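Local coordinates for protein probable acetolactate synthase isozyme III (Small subunit) (Nitrosomonas europaea ATCC 19718, PDB 2PC6) that probably serves as the small regulatory subunit of an acetolactate synthase, each chain carrying two ACT-like domains, with two copies in the assembly, at residues A[87-92]-A[134-139]; A[105-110]-A[122-127]. All blocks are in the same frame, centred on the assembly; numbering follows the deposited sequence.

Interaction 1 of 2, residues A[87-92]-A[134-139]; sequences ELMLVK and DGFLQA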
loop_
_atom_site.group_PDB
_atom_site.type_symbol
_atom_site.label_atom_id
_atom_site.label_comp_id
_atom_site.label_asym_id
_atom_site.label_seq_id
_atom_site.Cartn_x
_atom_site.Cartn_y
_atom_site.Cartn_z
ATOM N N GLU A 87 -6.461 5.076 0.415
ATOM C CA GLU A 87 -5.915 3.863 0.931
ATOM C C GLU A 87 -6.828 2.738 0.530
ATOM O O GLU A 87 -8.037 2.943 0.353
ATOM C CB GLU A 87 -5.870 3.972 2.436
ATOM C CG GLU A 87 -4.991 2.904 3.080
ATOM C CD GLU A 87 -4.834 3.164 4.577
ATOM O OE1 GLU A 87 -5.371 4.221 5.072
ATOM O OE2 GLU A 87 -4.172 2.318 5.244
ATOM N N LEU A 88 -6.259 1.552 0.377
ATOM C CA LEU A 88 -7.071 0.352 0.196
ATOM C C LEU A 88 -6.981 -0.576 1.406
ATOM O O LEU A 88 -5.935 -0.743 2.023
ATOM C CB LEU A 88 -6.699 -0.384 -1.106
ATOM C CG LEU A 88 -7.507 -1.658 -1.450
ATOM C CD1 LEU A 88 -7.687 -1.802 -2.939
ATOM C CD2 LEU A 88 -6.715 -2.808 -0.972
HETATM N N MSE A 89 -8.085 -1.198 1.732
HETATM C CA MSE A 89 -8.145 -2.086 2.854
HETATM C C MSE A 89 -9.002 -3.304 2.541
HETATM O O MSE A 89 -10.069 -3.214 1.920
HETATM C CB MSE A 89 -8.690 -1.326 4.041
HETATM C CG MSE A 89 -9.050 -2.168 5.195
HETATM SE SE MSE A 89 -9.539 -1.020 6.742
HETATM C CE MSE A 89 -11.258 -0.345 6.086
ATOM N N LEU A 90 -8.514 -4.435 3.013
ATOM C CA LEU A 90 -9.208 -5.703 3.017
ATOM C C LEU A 90 -9.493 -6.139 4.477
ATOM O O LEU A 90 -8.558 -6.361 5.275
ATOM C CB LEU A 90 -8.306 -6.742 2.350
ATOM C CG LEU A 90 -8.580 -7.279 0.945
ATOM C CD1 LEU A 90 -9.138 -6.265 -0.040
ATOM C CD2 LEU A 90 -7.324 -7.924 0.410
ATOM N N VAL A 91 -10.778 -6.302 4.793
ATOM C CA VAL A 91 -11.237 -6.659 6.123
ATOM C C VAL A 91 -11.972 -7.983 6.047
ATOM O O VAL A 91 -13.044 -8.076 5.398
ATOM C CB VAL A 91 -12.269 -5.637 6.604
ATOM C CG1 VAL A 91 -12.584 -5.884 8.027
ATOM C CG2 VAL A 91 -11.717 -4.278 6.441
ATOM N N LYS A 92 -11.441 -9.008 6.711
ATOM C CA LYS A 92 -12.154 -10.295 6.739
ATOM C C LYS A 92 -12.951 -10.382 8.029
ATOM O O LYS A 92 -12.389 -10.232 9.097
ATOM C CB LYS A 92 -11.176 -11.468 6.585
ATOM C CG LYS A 92 -11.760 -12.826 6.861
ATOM C CD LYS A 92 -10.675 -13.936 6.852
ATOM C CE LYS A 92 -9.989 -13.975 5.487
ATOM N NZ LYS A 92 -8.853 -14.931 5.452
ATOM N N ASP A 134 -11.098 4.544 8.565
ATOM C CA ASP A 134 -11.232 4.580 10.007
ATOM C C ASP A 134 -12.713 4.547 10.455
ATOM O O ASP A 134 -13.032 3.928 11.478
ATOM C CB ASP A 134 -10.479 5.773 10.626
ATOM C CG ASP A 134 -8.964 5.651 10.501
ATOM O OD1 ASP A 134 -8.441 4.757 9.833
ATOM O OD2 ASP A 134 -8.255 6.447 11.069
ATOM N N GLY A 135 -13.609 5.182 9.697
ATOM C CA GLY A 135 -15.035 5.222 10.043
ATOM C C GLY A 135 -15.683 3.853 9.901
ATOM O O GLY A 135 -16.548 3.449 10.719
ATOM N N PHE A 136 -15.261 3.132 8.865
ATOM C CA PHE A 136 -15.621 1.753 8.726
ATOM C C PHE A 136 -15.207 0.939 9.951
ATOM O O PHE A 136 -16.015 0.224 10.498
ATOM C CB PHE A 136 -14.994 1.131 7.500
ATOM C CG PHE A 136 -15.517 -0.246 7.227
ATOM C CD1 PHE A 136 -16.755 -0.417 6.603
ATOM C CD2 PHE A 136 -14.815 -1.382 7.659
ATOM C CE1 PHE A 136 -17.302 -1.682 6.364
ATOM C CE2 PHE A 136 -15.313 -2.649 7.425
ATOM C CZ PHE A 136 -16.593 -2.797 6.739
ATOM N N LEU A 137 -13.957 1.033 10.382
ATOM C CA LEU A 137 -13.517 0.243 11.527
ATOM C C LEU A 137 -14.179 0.642 12.816
ATOM O O LEU A 137 -14.424 -0.232 13.639
ATOM C CB LEU A 137 -11.994 0.286 11.722
ATOM C CG LEU A 137 -11.088 -0.183 10.562
ATOM C CD1 LEU A 137 -9.617 0.090 10.962
ATOM C CD2 LEU A 137 -11.328 -1.651 10.234
ATOM N N GLN A 138 -14.462 1.935 13.024
ATOM C CA GLN A 138 -15.230 2.349 14.217
ATOM C C GLN A 138 -16.614 1.691 14.174
ATOM O O GLN A 138 -17.105 1.178 15.187
ATOM C CB GLN A 138 -15.361 3.863 14.338
ATOM C CG GLN A 138 -14.548 4.516 15.506
ATOM N N ALA A 139 -17.195 1.641 12.973
ATOM C CA ALA A 139 -18.556 1.164 12.807
ATOM C C ALA A 139 -18.665 -0.344 12.940
ATOM O O ALA A 139 -19.650 -0.800 13.417
ATOM C CB ALA A 139 -19.144 1.640 11.500
#
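Met89 and Val91, on one face of a strand in the second ACT-like domain, meet Phe136 and Leu137 of the helix packed against that face. The segment starts with Glu87, whose carboxylate OE1 lies 5.7 Å from Asp134 OD1. Both acids are salt-bridged to Arg150, which would be expected to offset the like charges. Two residues on, Met89, modelled as selenomethionine, runs out extended from the strand and then bends at its last torsion (chi3 71°), so that one side chain serves two helix residues. Its SE packs against Leu137 CD2 at 4.0 Å, and its terminal CE comes obliquely upon the Phe136 ring, 4.0 Å from CD2. Val91 then uses CG2, the branch beside its backbone N, to approach Phe136 CE2 at 4.1 Å; the two side chains run past each other in opposite directions. On the helix, Phe136 starts out toward the strand, whereas Leu137 has to bring CD2 round by its later bonds. Only apolar packing joins the segments, whose axes approach to 11.2 Å at 21°. Leu88 and Leu90, whose side chains leave the other face of the strand, pack on Thr127 and Ser154 of the second subunit. Strand 83-94 is flanked in the sheet by 121-128 and 145-157 and covered by helix 130-139, with helix 98-109 alongside; just past its end Phe110 meets Phe136 edge-to-face.

Interaction 2 of 2, residues A[105-110]-A[122-127]; sequences RLADIF and YTIELT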
loop_
_atom_site.group_PDB
_atom_site.type_symbol
_atom_site.label_atom_id
_atom_site.label_comp_id
_atom_site.label_asym_id
_atom_site.label_seq_id
_atom_site.Cartn_x
_atom_site.Cartn_y
_atom_site.Cartn_z
ATOM N N ARG A 105 -24.919 -4.571 4.845
ATOM C CA ARG A 105 -25.306 -3.128 4.918
ATOM C C ARG A 105 -24.117 -2.185 5.064
ATOM O O ARG A 105 -24.093 -1.167 4.364
ATOM C CB ARG A 105 -26.302 -2.812 6.013
ATOM C CG ARG A 105 -27.664 -3.270 5.699
ATOM C CD ARG A 105 -28.622 -2.780 6.759
ATOM N NE ARG A 105 -28.301 -3.291 8.092
ATOM C CZ ARG A 105 -28.820 -4.408 8.601
ATOM N NH1 ARG A 105 -29.662 -5.140 7.885
ATOM N NH2 ARG A 105 -28.473 -4.799 9.829
ATOM N N LEU A 106 -23.142 -2.539 5.927
ATOM C CA LEU A 106 -21.938 -1.712 6.138
ATOM C C LEU A 106 -21.083 -1.663 4.911
ATOM O O LEU A 106 -20.602 -0.575 4.509
ATOM C CB LEU A 106 -21.094 -2.164 7.328
ATOM C CG LEU A 106 -21.563 -1.767 8.721
ATOM C CD1 LEU A 106 -20.686 -2.424 9.867
ATOM C CD2 LEU A 106 -21.603 -0.235 8.887
ATOM N N ALA A 107 -20.886 -2.813 4.282
ATOM C CA ALA A 107 -20.184 -2.785 3.008
ATOM C C ALA A 107 -20.890 -1.774 2.069
ATOM O O ALA A 107 -20.217 -0.879 1.536
ATOM C CB ALA A 107 -20.072 -4.183 2.372
ATOM N N ASP A 108 -22.201 -1.880 1.856
ATOM C CA ASP A 108 -22.867 -0.983 0.888
ATOM C C ASP A 108 -22.765 0.475 1.305
ATOM O O ASP A 108 -22.549 1.353 0.495
ATOM C CB ASP A 108 -24.363 -1.326 0.667
ATOM C CG ASP A 108 -24.592 -2.740 0.057
ATOM O OD1 ASP A 108 -23.695 -3.291 -0.621
ATOM O OD2 ASP A 108 -25.713 -3.303 0.255
ATOM N N ILE A 109 -22.920 0.732 2.586
ATOM C CA ILE A 109 -22.899 2.115 3.069
ATOM C C ILE A 109 -21.547 2.787 2.752
ATOM O O ILE A 109 -21.508 3.922 2.297
ATOM C CB ILE A 109 -23.212 2.169 4.580
ATOM C CG1 ILE A 109 -24.697 1.920 4.798
ATOM C CG2 ILE A 109 -22.778 3.511 5.179
ATOM C CD1 ILE A 109 -25.040 1.420 6.191
ATOM N N PHE A 110 -20.451 2.063 2.983
ATOM C CA PHE A 110 -19.100 2.562 2.726
ATOM C C PHE A 110 -18.662 2.288 1.308
ATOM O O PHE A 110 -17.517 2.495 0.967
ATOM C CB PHE A 110 -18.150 1.920 3.715
ATOM C CG PHE A 110 -18.208 2.552 5.084
ATOM C CD1 PHE A 110 -19.151 2.144 6.015
ATOM C CD2 PHE A 110 -17.340 3.578 5.414
ATOM C CE1 PHE A 110 -19.199 2.742 7.299
ATOM C CE2 PHE A 110 -17.385 4.218 6.676
ATOM C CZ PHE A 110 -18.297 3.809 7.621
ATOM N N TYR A 122 -17.107 -12.973 5.267
ATOM C CA TYR A 122 -16.957 -12.115 4.105
ATOM C C TYR A 122 -15.571 -11.509 4.132
ATOM O O TYR A 122 -15.059 -11.169 5.227
ATOM C CB TYR A 122 -17.916 -10.948 4.182
ATOM C CG TYR A 122 -19.393 -11.215 3.994
ATOM C CD1 TYR A 122 -19.856 -12.140 3.069
ATOM C CD2 TYR A 122 -20.326 -10.463 4.697
ATOM C CE1 TYR A 122 -21.190 -12.307 2.868
ATOM C CE2 TYR A 122 -21.649 -10.631 4.515
ATOM C CZ TYR A 122 -22.080 -11.557 3.605
ATOM O OH TYR A 122 -23.417 -11.715 3.419
ATOM N N THR A 123 -14.975 -11.314 2.954
ATOM C CA THR A 123 -13.854 -10.419 2.888
ATOM C C THR A 123 -14.281 -9.195 2.135
ATOM O O THR A 123 -14.703 -9.304 0.987
ATOM C CB THR A 123 -12.646 -11.045 2.275
ATOM O OG1 THR A 123 -12.236 -12.093 3.132
ATOM C CG2 THR A 123 -11.489 -10.051 2.242
ATOM N N ILE A 124 -14.196 -8.038 2.796
ATOM C CA ILE A 124 -14.674 -6.752 2.229
ATOM C C ILE A 124 -13.539 -5.857 1.756
ATOM O O ILE A 124 -12.572 -5.663 2.471
ATOM C CB ILE A 124 -15.534 -5.992 3.269
ATOM C CG1 ILE A 124 -16.706 -6.894 3.720
ATOM C CG2 ILE A 124 -16.074 -4.701 2.676
ATOM C CD1 ILE A 124 -17.491 -6.409 4.943
ATOM N N GLU A 125 -13.667 -5.306 0.551
ATOM C CA GLU A 125 -12.666 -4.414 0.007
ATOM C C GLU A 125 -13.147 -2.968 0.102
ATOM O O GLU A 125 -14.230 -2.644 -0.383
ATOM C CB GLU A 125 -12.451 -4.785 -1.430
ATOM C CG GLU A 125 -11.410 -3.972 -2.149
ATOM C CD GLU A 125 -11.748 -3.838 -3.632
ATOM O OE1 GLU A 125 -11.741 -4.834 -4.427
ATOM O OE2 GLU A 125 -12.046 -2.689 -4.012
ATOM N N LEU A 126 -12.334 -2.108 0.720
ATOM C CA LEU A 126 -12.680 -0.697 0.906
ATOM C C LEU A 126 -11.581 0.199 0.390
ATOM O O LEU A 126 -10.414 -0.089 0.614
ATOM C CB LEU A 126 -12.713 -0.402 2.386
ATOM C CG LEU A 126 -14.054 -0.210 3.055
ATOM C CD1 LEU A 126 -14.381 -1.498 3.935
ATOM C CD2 LEU A 126 -13.956 1.053 3.947
ATOM N N THR A 127 -11.959 1.305 -0.258
ATOM C CA THR A 127 -11.018 2.316 -0.653
ATOM C C THR A 127 -11.608 3.669 -0.275
ATOM O O THR A 127 -12.821 3.850 -0.318
ATOM C CB THR A 127 -10.759 2.253 -2.136
ATOM O OG1 THR A 127 -10.322 0.937 -2.468
ATOM C CG2 THR A 127 -9.599 3.137 -2.488
#
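Ala107 and Phe110 bring the first helix of a ferredoxin-like, ACT-type βαββαβ unit down onto Ile124 and Leu126 of the sheet strand 121-128. The close part is at Ala107. With only a methyl on the helix side, the backbones approach to 6.8 Å between Ala107 CA and Ile124 CA. Ala107 CB then rests 4.0 Å from Ile124 CG2, the branch set opposite the backbone N because CG1 has turned beside it (chi1 -57°). Both residues are buried.

Packing is looser where the helix ends. Phe110 CB points at the strand, and Leu126 CD2 reaches it at 4.3 Å, but the ring itself leads away, and Phe110 as a whole is partly exposed; an unidentified ligand, probably from the crystallisation liquor, lies about 4 Å from this side chain. Lys132 NZ bonds to the carbonyl oxygens of both Phe110 and Thr127, joining the helix exit to the strand end. On the solvent side of the helix, Arg105 and Asp108 form salt bridges with Glu102 and Lys104. Leu106 O takes a 3.1 Å hydrogen bond from Phe110 N and also lies in the plane of the Phe110 ring, at its edge.

From the N terminus the chain first builds one ACT-like domain, with a calcium ion bound at Asn67, Leu69 and Val72, and then enters the second through strand 83-94, the strand side of interaction 1. Helix 98-109 follows, and interaction 2 closes a short loop of eleven residues, including strand 113-118, when strand 121-128 returns beneath that helix. Helix 130-139 comes next and closes the longer loop of interaction 1, inside which interaction 2 is wholly nested. The two share a sheet: Met89 O to Leu126 N and Val91 O to Ile124 N, each 2.8 Å, probably hydrogen-bond the neighbouring strands. Together the contacts fasten both helices to adjacent central strands of one domain.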